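Putative 4-amino-4-deoxychorismate lyase (Thermus thermophilus, PDB 2ZGI) probably acts as a lyase, perhaps on 4-amino-4-deoxychorismate, and binds pyridoxal phosphate as a member of the class-IV aminotransferase family. Local coordinates at residues 145-149 with 160-164; 122-126 with 177-181; 99-105 with 240-244. All coordinates share one frame; numbering follows the deposited sequence.

Contact 1 of 3, residues 145-149 with 160-164; sequences AFEGL and GSRTS. With PLP (pyridoxal-5'-phosphate), chain P.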
loop_
_atom_site.group_PDB
_atom_site.type_symbol
_atom_site.label_atom_id
_atom_site.label_comp_id
_atom_site.label_asym_id
_atom_site.label_seq_id
_atom_site.Cartn_x
_atom_site.Cartn_y
_atom_site.Cartn_z
ATOM N N ALA D 145 13.001 12.083 -17.861
ATOM C CA ALA D 145 11.886 11.538 -18.664
ATOM C C ALA D 145 10.848 12.586 -19.064
ATOM O O ALA D 145 10.740 13.619 -18.414
ATOM C CB ALA D 145 11.191 10.408 -17.905
ATOM N N PHE D 146 10.070 12.282 -20.106
ATOM C CA PHE D 146 9.028 13.186 -20.608
ATOM C C PHE D 146 7.752 13.162 -19.765
ATOM O O PHE D 146 7.143 14.206 -19.494
ATOM C CB PHE D 146 8.702 12.903 -22.090
ATOM C CG PHE D 146 7.576 13.752 -22.629
ATOM C CD1 PHE D 146 7.813 15.071 -23.041
ATOM C CD2 PHE D 146 6.271 13.257 -22.679
ATOM C CE1 PHE D 146 6.762 15.865 -23.527
ATOM C CE2 PHE D 146 5.211 14.055 -23.157
ATOM C CZ PHE D 146 5.459 15.345 -23.576
ATOM N N GLU D 147 7.333 11.973 -19.353
ATOM C CA GLU D 147 6.053 11.861 -18.664
ATOM C C GLU D 147 6.188 10.936 -17.485
ATOM O O GLU D 147 6.950 9.957 -17.541
ATOM C CB GLU D 147 4.970 11.325 -19.615
ATOM C CG GLU D 147 3.537 11.080 -18.984
ATOM C CD GLU D 147 2.882 12.383 -18.548
ATOM O OE1 GLU D 147 1.886 12.814 -19.197
ATOM O OE2 GLU D 147 3.372 13.002 -17.588
ATOM N N GLY D 148 5.439 11.237 -16.428
ATOM C CA GLY D 148 5.368 10.360 -15.263
ATOM C C GLY D 148 4.051 9.628 -15.269
ATOM O O GLY D 148 3.000 10.235 -15.573
ATOM N N LEU D 149 4.113 8.324 -14.965
ATOM C CA LEU D 149 2.915 7.480 -14.843
ATOM C C LEU D 149 2.473 7.269 -13.403
ATOM O O LEU D 149 3.314 7.176 -12.483
ATOM C CB LEU D 149 3.124 6.125 -15.563
ATOM C CG LEU D 149 3.618 6.251 -17.017
ATOM C CD1 LEU D 149 3.915 4.892 -17.664
ATOM C CD2 LEU D 149 2.674 7.034 -17.904
ATOM N N GLY D 160 -1.019 8.972 -17.223
ATOM C CA GLY D 160 0.140 9.866 -17.248
ATOM C C GLY D 160 -0.235 11.148 -16.525
ATOM O O GLY D 160 -1.412 11.373 -16.258
ATOM N N SER D 161 0.733 12.001 -16.202
ATOM C CA SER D 161 0.399 13.277 -15.533
ATOM C C SER D 161 -0.496 14.216 -16.397
ATOM O O SER D 161 -1.366 14.915 -15.862
ATOM C CB SER D 161 1.672 14.015 -15.085
ATOM O OG SER D 161 2.210 14.759 -16.173
ATOM N N ARG D 162 -0.290 14.213 -17.716
ATOM C CA ARG D 162 -1.131 15.013 -18.617
ATOM C C ARG D 162 -1.397 14.337 -19.949
ATOM O O ARG D 162 -1.938 14.957 -20.873
ATOM C CB ARG D 162 -0.561 16.419 -18.821
ATOM C CG ARG D 162 0.947 16.499 -18.841
ATOM C CD ARG D 162 1.540 16.112 -20.196
ATOM N NE ARG D 162 2.756 16.902 -20.466
ATOM C CZ ARG D 162 4.009 16.477 -20.277
ATOM N NH1 ARG D 162 4.268 15.244 -19.816
ATOM N NH2 ARG D 162 5.014 17.303 -20.542
ATOM N N THR D 163 -1.015 13.061 -20.048
ATOM C CA THR D 163 -1.287 12.266 -21.236
ATOM C C THR D 163 -1.900 10.924 -20.827
ATOM O O THR D 163 -1.796 10.514 -19.672
ATOM C CB THR D 163 -0.016 12.022 -22.089
ATOM O OG1 THR D 163 0.971 11.344 -21.290
ATOM C CG2 THR D 163 0.550 13.364 -22.650
ATOM N N SER D 164 -2.531 10.265 -21.787
ATOM C CA SER D 164 -3.240 9.007 -21.561
ATOM C C SER D 164 -2.384 7.880 -22.153
ATOM O O SER D 164 -2.048 7.914 -23.337
ATOM C CB SER D 164 -4.585 9.024 -22.281
ATOM O OG SER D 164 -5.410 10.083 -21.839
HETATM N N1 PLP P . -4.315 12.353 -18.239
HETATM C C2 PLP P . -4.548 13.361 -17.373
HETATM C C2A PLP P . -4.272 13.149 -15.912
HETATM C C3 PLP P . -5.021 14.592 -17.837
HETATM O O3 PLP P . -5.241 15.581 -16.925
HETATM C C4 PLP P . -5.285 14.747 -19.204
HETATM C C4A PLP P . -5.844 16.024 -19.793
HETATM C C5 PLP P . -5.065 13.676 -20.068
HETATM C C6 PLP P . -4.576 12.484 -19.538
HETATM C C5A PLP P . -5.289 13.775 -21.562
HETATM O O4P PLP P . -6.647 13.972 -21.958
HETATM P P PLP P . -7.077 14.598 -23.367
HETATM O O1P PLP P . -6.620 13.645 -24.443
HETATM O O2P PLP P . -6.403 15.940 -23.549
HETATM O O3P PLP P . -8.551 14.684 -23.141
HETATM O O HOH W 1 7.909 16.763 -19.676
#

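Contact 2 of 3, residues 122-126 with 177-181; sequences LARYK and EGGLE. With PLP (pyridoxal-5'-phosphate), chain P.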
loop_
_atom_site.group_PDB
_atom_site.type_symbol
_atom_site.label_atom_id
_atom_site.label_comp_id
_atom_site.label_asym_id
_atom_site.label_seq_id
_atom_site.Cartn_x
_atom_site.Cartn_y
_atom_site.Cartn_z
ATOM N N LEU D 122 -11.789 10.669 -7.907
ATOM C CA LEU D 122 -11.652 11.771 -8.856
ATOM C C LEU D 122 -10.832 11.448 -10.096
ATOM O O LEU D 122 -10.643 12.320 -10.965
ATOM C CB LEU D 122 -11.084 13.009 -8.159
ATOM C CG LEU D 122 -11.740 13.498 -6.853
ATOM C CD1 LEU D 122 -10.998 14.728 -6.331
ATOM C CD2 LEU D 122 -13.253 13.773 -6.979
ATOM N N ALA D 123 -10.321 10.216 -10.176
ATOM C CA ALA D 123 -9.421 9.807 -11.257
ATOM C C ALA D 123 -10.056 9.951 -12.634
ATOM O O ALA D 123 -9.373 10.193 -13.641
ATOM C CB ALA D 123 -9.001 8.351 -11.054
ATOM N N ARG D 124 -11.372 9.812 -12.673
ATOM C CA ARG D 124 -12.075 9.813 -13.936
ATOM C C ARG D 124 -12.395 11.239 -14.381
ATOM O O ARG D 124 -12.788 11.435 -15.536
ATOM C CB ARG D 124 -13.350 8.977 -13.841
ATOM C CG ARG D 124 -14.208 9.325 -12.621
ATOM C CD ARG D 124 -15.406 8.358 -12.446
ATOM N NE ARG D 124 -16.216 8.330 -13.660
ATOM C CZ ARG D 124 -17.373 7.682 -13.810
ATOM N NH1 ARG D 124 -17.902 6.970 -12.819
ATOM N NH2 ARG D 124 -17.999 7.751 -14.973
ATOM N N TYR D 125 -12.232 12.205 -13.465
ATOM C CA TYR D 125 -12.530 13.617 -13.741
ATOM C C TYR D 125 -11.266 14.462 -13.863
ATOM O O TYR D 125 -10.226 14.182 -13.228
ATOM C CB TYR D 125 -13.463 14.170 -12.660
ATOM C CG TYR D 125 -14.642 13.260 -12.425
ATOM C CD1 TYR D 125 -15.581 13.026 -13.449
ATOM C CD2 TYR D 125 -14.809 12.592 -11.214
ATOM C CE1 TYR D 125 -16.663 12.152 -13.266
ATOM C CE2 TYR D 125 -15.895 11.727 -11.010
ATOM C CZ TYR D 125 -16.815 11.517 -12.050
ATOM O OH TYR D 125 -17.876 10.667 -11.880
ATOM N N LYS D 126 -11.367 15.511 -14.683
ATOM C CA LYS D 126 -10.274 16.451 -14.896
ATOM C C LYS D 126 -10.499 17.628 -13.940
ATOM O O LYS D 126 -11.230 18.585 -14.271
ATOM C CB LYS D 126 -10.277 16.887 -16.356
ATOM C CG LYS D 126 -8.893 17.175 -16.919
ATOM C CD LYS D 126 -8.923 17.223 -18.419
ATOM C CE LYS D 126 -7.780 18.054 -18.941
ATOM N NZ LYS D 126 -6.514 17.287 -18.738
ATOM N N GLU D 177 -7.140 1.279 -18.526
ATOM C CA GLU D 177 -8.247 1.796 -17.728
ATOM C C GLU D 177 -7.786 2.342 -16.389
ATOM O O GLU D 177 -6.645 2.131 -15.992
ATOM C CB GLU D 177 -9.317 0.720 -17.486
ATOM C CG GLU D 177 -9.877 0.136 -18.738
ATOM C CD GLU D 177 -10.829 -1.014 -18.477
ATOM O OE1 GLU D 177 -10.818 -1.606 -17.377
ATOM O OE2 GLU D 177 -11.608 -1.319 -19.401
ATOM N N GLY D 178 -8.701 3.039 -15.714
ATOM C CA GLY D 178 -8.518 3.510 -14.348
ATOM C C GLY D 178 -8.125 4.972 -14.154
ATOM O O GLY D 178 -7.985 5.416 -13.030
ATOM N N GLY D 179 -7.959 5.711 -15.250
ATOM C CA GLY D 179 -7.572 7.113 -15.189
ATOM C C GLY D 179 -8.648 7.981 -15.827
ATOM O O GLY D 179 -9.830 7.643 -15.809
ATOM N N LEU D 180 -8.225 9.097 -16.400
ATOM C CA LEU D 180 -9.120 9.966 -17.162
ATOM C C LEU D 180 -9.416 9.332 -18.517
ATOM O O LEU D 180 -8.500 8.868 -19.189
ATOM C CB LEU D 180 -8.435 11.332 -17.349
ATOM C CG LEU D 180 -9.106 12.355 -18.282
ATOM C CD1 LEU D 180 -10.516 12.663 -17.828
ATOM C CD2 LEU D 180 -8.284 13.603 -18.326
ATOM N N GLU D 181 -10.686 9.281 -18.920
ATOM C CA GLU D 181 -10.986 8.998 -20.326
ATOM C C GLU D 181 -10.647 10.264 -21.115
ATOM O O GLU D 181 -11.463 11.215 -21.221
ATOM C CB GLU D 181 -12.430 8.556 -20.597
ATOM C CG GLU D 181 -12.574 7.756 -21.924
ATOM C CD GLU D 181 -14.049 7.568 -22.371
ATOM O OE1 GLU D 181 -14.622 6.498 -22.089
ATOM O OE2 GLU D 181 -14.639 8.485 -22.989
HETATM N N1 PLP P . -4.315 12.353 -18.239
HETATM C C2 PLP P . -4.548 13.361 -17.373
HETATM C C2A PLP P . -4.272 13.149 -15.912
HETATM C C3 PLP P . -5.021 14.592 -17.837
HETATM O O3 PLP P . -5.241 15.581 -16.925
HETATM C C4 PLP P . -5.285 14.747 -19.204
HETATM C C4A PLP P . -5.844 16.024 -19.793
HETATM C C5 PLP P . -5.065 13.676 -20.068
HETATM C C6 PLP P . -4.576 12.484 -19.538
HETATM C C5A PLP P . -5.289 13.775 -21.562
HETATM O O4P PLP P . -6.647 13.972 -21.958
HETATM P P PLP P . -7.077 14.598 -23.367
HETATM O O1P PLP P . -6.620 13.645 -24.443
HETATM O O2P PLP P . -6.403 15.940 -23.549
HETATM O O3P PLP P . -8.551 14.684 -23.141
HETATM O O HOH W 2 -13.013 9.762 -17.476
#

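Contact 3 of 3, residues 99-105 with 240-244; sequences PLPLSLY and LPACY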
loop_
_atom_site.group_PDB
_atom_site.type_symbol
_atom_site.label_atom_id
_atom_site.label_comp_id
_atom_site.label_asym_id
_atom_site.label_seq_id
_atom_site.Cartn_x
_atom_site.Cartn_y
_atom_site.Cartn_z
ATOM N N PRO D 99 5.004 23.577 -30.426
ATOM C CA PRO D 99 5.144 22.138 -30.594
ATOM C C PRO D 99 6.425 21.596 -29.985
ATOM O O PRO D 99 7.414 22.316 -29.825
ATOM C CB PRO D 99 5.239 21.973 -32.121
ATOM C CG PRO D 99 5.749 23.307 -32.614
ATOM C CD PRO D 99 5.008 24.265 -31.732
ATOM N N LEU D 100 6.396 20.302 -29.712
ATOM C CA LEU D 100 7.576 19.555 -29.388
ATOM C C LEU D 100 8.394 19.427 -30.653
ATOM O O LEU D 100 7.842 19.537 -31.765
ATOM C CB LEU D 100 7.181 18.158 -28.882
ATOM C CG LEU D 100 6.519 18.063 -27.500
ATOM C CD1 LEU D 100 5.965 16.627 -27.327
ATOM C CD2 LEU D 100 7.543 18.452 -26.387
ATOM N N PRO D 101 9.711 19.173 -30.513
ATOM C CA PRO D 101 10.484 18.849 -31.713
ATOM C C PRO D 101 9.894 17.669 -32.476
ATOM O O PRO D 101 9.503 16.636 -31.875
ATOM C CB PRO D 101 11.886 18.491 -31.155
ATOM C CG PRO D 101 11.964 19.222 -29.886
ATOM C CD PRO D 101 10.557 19.161 -29.303
ATOM N N LEU D 102 9.826 17.840 -33.796
ATOM C CA LEU D 102 9.345 16.820 -34.705
ATOM C C LEU D 102 10.037 15.460 -34.518
ATOM O O LEU D 102 9.391 14.417 -34.642
ATOM C CB LEU D 102 9.494 17.302 -36.152
ATOM C CG LEU D 102 8.809 16.475 -37.249
ATOM C CD1 LEU D 102 7.307 16.275 -36.945
ATOM C CD2 LEU D 102 9.038 17.135 -38.607
ATOM N N SER D 103 11.337 15.476 -34.202
ATOM C CA SER D 103 12.089 14.233 -34.010
ATOM C C SER D 103 11.517 13.362 -32.899
ATOM O O SER D 103 11.620 12.141 -32.959
ATOM C CB SER D 103 13.569 14.519 -33.750
ATOM O OG SER D 103 13.742 15.078 -32.461
ATOM N N LEU D 104 10.909 13.983 -31.890
ATOM C CA LEU D 104 10.295 13.234 -30.789
ATOM C C LEU D 104 9.216 12.259 -31.227
ATOM O O LEU D 104 8.999 11.220 -30.587
ATOM C CB LEU D 104 9.704 14.182 -29.744
ATOM C CG LEU D 104 10.677 14.869 -28.783
ATOM C CD1 LEU D 104 9.971 15.242 -27.482
ATOM C CD2 LEU D 104 11.909 13.999 -28.500
ATOM N N TYR D 105 8.519 12.611 -32.302
ATOM C CA TYR D 105 7.451 11.764 -32.823
ATOM C C TYR D 105 8.022 10.595 -33.624
ATOM O O TYR D 105 7.337 9.596 -33.822
ATOM C CB TYR D 105 6.461 12.589 -33.653
ATOM C CG TYR D 105 5.700 13.577 -32.797
ATOM C CD1 TYR D 105 4.484 13.219 -32.223
ATOM C CD2 TYR D 105 6.213 14.847 -32.525
ATOM C CE1 TYR D 105 3.775 14.108 -31.407
ATOM C CE2 TYR D 105 5.511 15.749 -31.699
ATOM C CZ TYR D 105 4.278 15.357 -31.147
ATOM O OH TYR D 105 3.544 16.209 -30.330
ATOM N N LEU D 240 -0.378 14.195 -35.223
ATOM C CA LEU D 240 0.728 15.125 -35.072
ATOM C C LEU D 240 0.230 16.564 -35.164
ATOM O O LEU D 240 -0.413 16.923 -36.138
ATOM C CB LEU D 240 1.807 14.865 -36.129
ATOM C CG LEU D 240 3.037 15.775 -36.202
ATOM C CD1 LEU D 240 4.068 15.356 -35.140
ATOM C CD2 LEU D 240 3.634 15.721 -37.613
ATOM N N PRO D 241 0.539 17.392 -34.142
ATOM C CA PRO D 241 0.039 18.771 -34.141
ATOM C C PRO D 241 0.481 19.511 -35.399
ATOM O O PRO D 241 1.663 19.450 -35.771
ATOM C CB PRO D 241 0.710 19.372 -32.901
ATOM C CG PRO D 241 0.876 18.214 -31.995
ATOM C CD PRO D 241 1.285 17.092 -32.909
ATOM N N ALA D 242 -0.456 20.192 -36.048
ATOM C CA ALA D 242 -0.142 20.960 -37.252
ATOM C C ALA D 242 0.425 22.353 -36.933
ATOM O O ALA D 242 -0.127 23.373 -37.345
ATOM C CB ALA D 242 -1.386 21.057 -38.153
ATOM N N CYS D 243 1.546 22.399 -36.216
ATOM C CA CYS D 243 1.977 23.635 -35.561
ATOM C C CYS D 243 3.440 24.052 -35.770
ATOM O O CYS D 243 3.949 24.872 -35.015
ATOM C CB CYS D 243 1.674 23.530 -34.058
ATOM S SG CYS D 243 -0.068 23.199 -33.737
ATOM N N TYR D 244 4.119 23.493 -36.766
ATOM C CA TYR D 244 5.511 23.893 -37.080
ATOM C C TYR D 244 5.572 25.119 -38.010
ATOM O O TYR D 244 4.656 25.329 -38.801
ATOM C CB TYR D 244 6.290 22.701 -37.665
ATOM C CG TYR D 244 6.377 21.543 -36.677
ATOM C CD1 TYR D 244 7.334 21.544 -35.645
ATOM C CD2 TYR D 244 5.492 20.470 -36.753
ATOM C CE1 TYR D 244 7.417 20.497 -34.728
ATOM C CE2 TYR D 244 5.559 19.416 -35.838
ATOM C CZ TYR D 244 6.532 19.438 -34.830
ATOM O OH TYR D 244 6.587 18.399 -33.920
#

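Contact 1 of 3, residues 145-149 with 160-164
Glu147 reaches from strand 147-151 into the loop 160-164, where its carboxylate meets donors from Ser161, Arg162 and Thr163. Each oxygen accepts two hydrogen bonds. OE1 takes the hydroxyl of Thr163 on its anti lone pair, OG1 to OE1 2.7 Å, and on its syn side, 32° out of the carboxylate plane, the backbone N of Arg162 at 3.0 Å from OE1. OE2 accepts Ser161 OG at 2.5 Å from the syn side and, on its anti lone pair, the amide of Gly148 in its own strand. With CG anti to the backbone N (chi1 177°) and a bend at chi2, the carboxylate is carried across to these donors.

Arg162 returns toward the strand. Its NH1 forms a salt bridge to Glu147 OE2 at 3.3 Å and a nearly straight bond to Phe146 O at 3.1 Å, while the guanidinium lies flat on the Phe146 ring, planes 8° apart, an offset stack and cation-pi contact. A water joins Phe146 O to Arg162 NH2. Ser161 N bonds to Gly148 O beside the antiparallel non-hydrogen-bonded pair Leu149-Gly160. Leu137 of helix 131-142 and Leu215 of strand 212-217 pack against Glu147.

The far side of the loop meets the cofactor, with Thr163 C 3.4 Å from PLP C6. A buried carboxylate so well supplied with donors is likely to be ionised, consistent with its holding the loop that lies against the cofactor.

Contact 2 of 3, residues 122-126 with 177-181
Leu180 stands between the type I beta turn of Leu122 to Tyr125 and the cofactor. The two loops flank the pyridoxal phosphate site of this class-IV aminotransferase fold: segment 122-126 leads toward helix 131-142, whereas segment 177-181 follows strand 172-176.

The covalent link comes from Lys126. Its extended chain bends at its end (chi4 72°) and brings NZ to PLP C4A, to which it is covalently joined at 1.8 Å, long for such a bond; the link is consistent with the Schiff-base lysine of this family. Arg44 and His48 of helix 38-51 pack beside the same chain.

Apolar contacts centre on Leu180. With CG anti to the backbone N (chi1 172°), its two methyls part company: CD1 rests against Arg124 O at 3.5 Å, whereas CD2 lies over one face of the pyridine ring, 3.3 Å from PLP C4, and also touches Lys126 CD at 3.7 Å. Replacing this leucine by an alanine takes away both methyls and is likely to leave one face of the pyridine ring and the lysine chain without their packing, giving the cofactor more room to shift. Farther along, Ala123 CB meets Gly178 O at 3.7 Å, and Arg124 CA lies near Gly179 O; at the backbone angles of Gly178 a side chain would be jammed against the preceding carbonyl O.

The polar contacts are indirect. Ala123 O comes within 3.2 Å of Leu180 N, but the angle is poor for a bond, and that amide instead donates to Asp159 OD2. Within the turn, Tyr125 N closes onto Leu122 O. A water lies between the loops, 2.6 Å from Arg124 O, and accepts from Glu181 N at 2.8 Å.

Contact 3 of 3, residues 99-105 with 240-244
Tyr244, close to the C-terminus, sends its side chain across to the segment 99-105. CB leaves the backbone with CG anti to the carbonyl carbon (chi1 -61°), which swings the ring between Pro99 and Leu102. Over one face lies Pro99: its CG is near Tyr244 CD1 and its CB is 3.7 Å from Tyr244 CE1, a CH-pi contact 27° off the normal. From the opposite side of the ring plane Leu102 CD1 reaches Tyr244 CE2 at 3.8 Å. At the tip, Tyr244 OH donates to Leu100 O at 2.7 Å, the donor tilted 30° from the carbonyl plane. The same hydroxyl oxygen also packs against Leu102 CA and against CE2 of Tyr105.

Tyr105 makes the second aromatic contact. Leu240 CD1 stands over the centre of its ring, 3.4 Å from the centroid, a close CH-pi contact, while CD2 of the same leucine branches off to Leu102 CD1. Leu102 therefore touches both Leu240 and Tyr244. Farther along the Tyr105 ring, Pro241 CD comes to 3.5 Å from Tyr105 OH. That hydroxyl is held elsewhere, by a hydrogen bond to Val220 O, and Leu223 of strand 223-224 packs on the same tyrosine.

At the other end Pro99 reaches back to Cys243, its CG 3.4 Å from Cys243 O. Cys243 is tied by its disulfide to Cys78 of strand 78-86. Between Pro241 and Cys243 the chain makes an inverse gamma turn centred on Ala242, whose amide donates to Glu31. The arrangement is that of a C-terminal tail stapled by a disulfide to the four-stranded antiparallel sheet and packed, through proline, leucine and tyrosine, on the segment leading into helix 103-107.

Contact 1 is the most buried of the three, and its chemistry is ionic and rich in hydrogen bonds. Contacts 2 and 3 are partly buried: contact 2 combines a lysine-cofactor bond, leucine packing and a water between backbones, whereas contact 3 is mainly apolar with one tyrosine hydroxyl bond. Contacts 1 and 2 share the cofactor: loop 160-164 lies on one face of the pyridine ring and Leu180 on the other, and the two contacts touch at Ser164 and Leu180. Contact 3 lies on the opposite side of the chain's centre from contact 2, their centres about 26 Å apart, yet it meets contact 1 where Leu100 packs on Phe146.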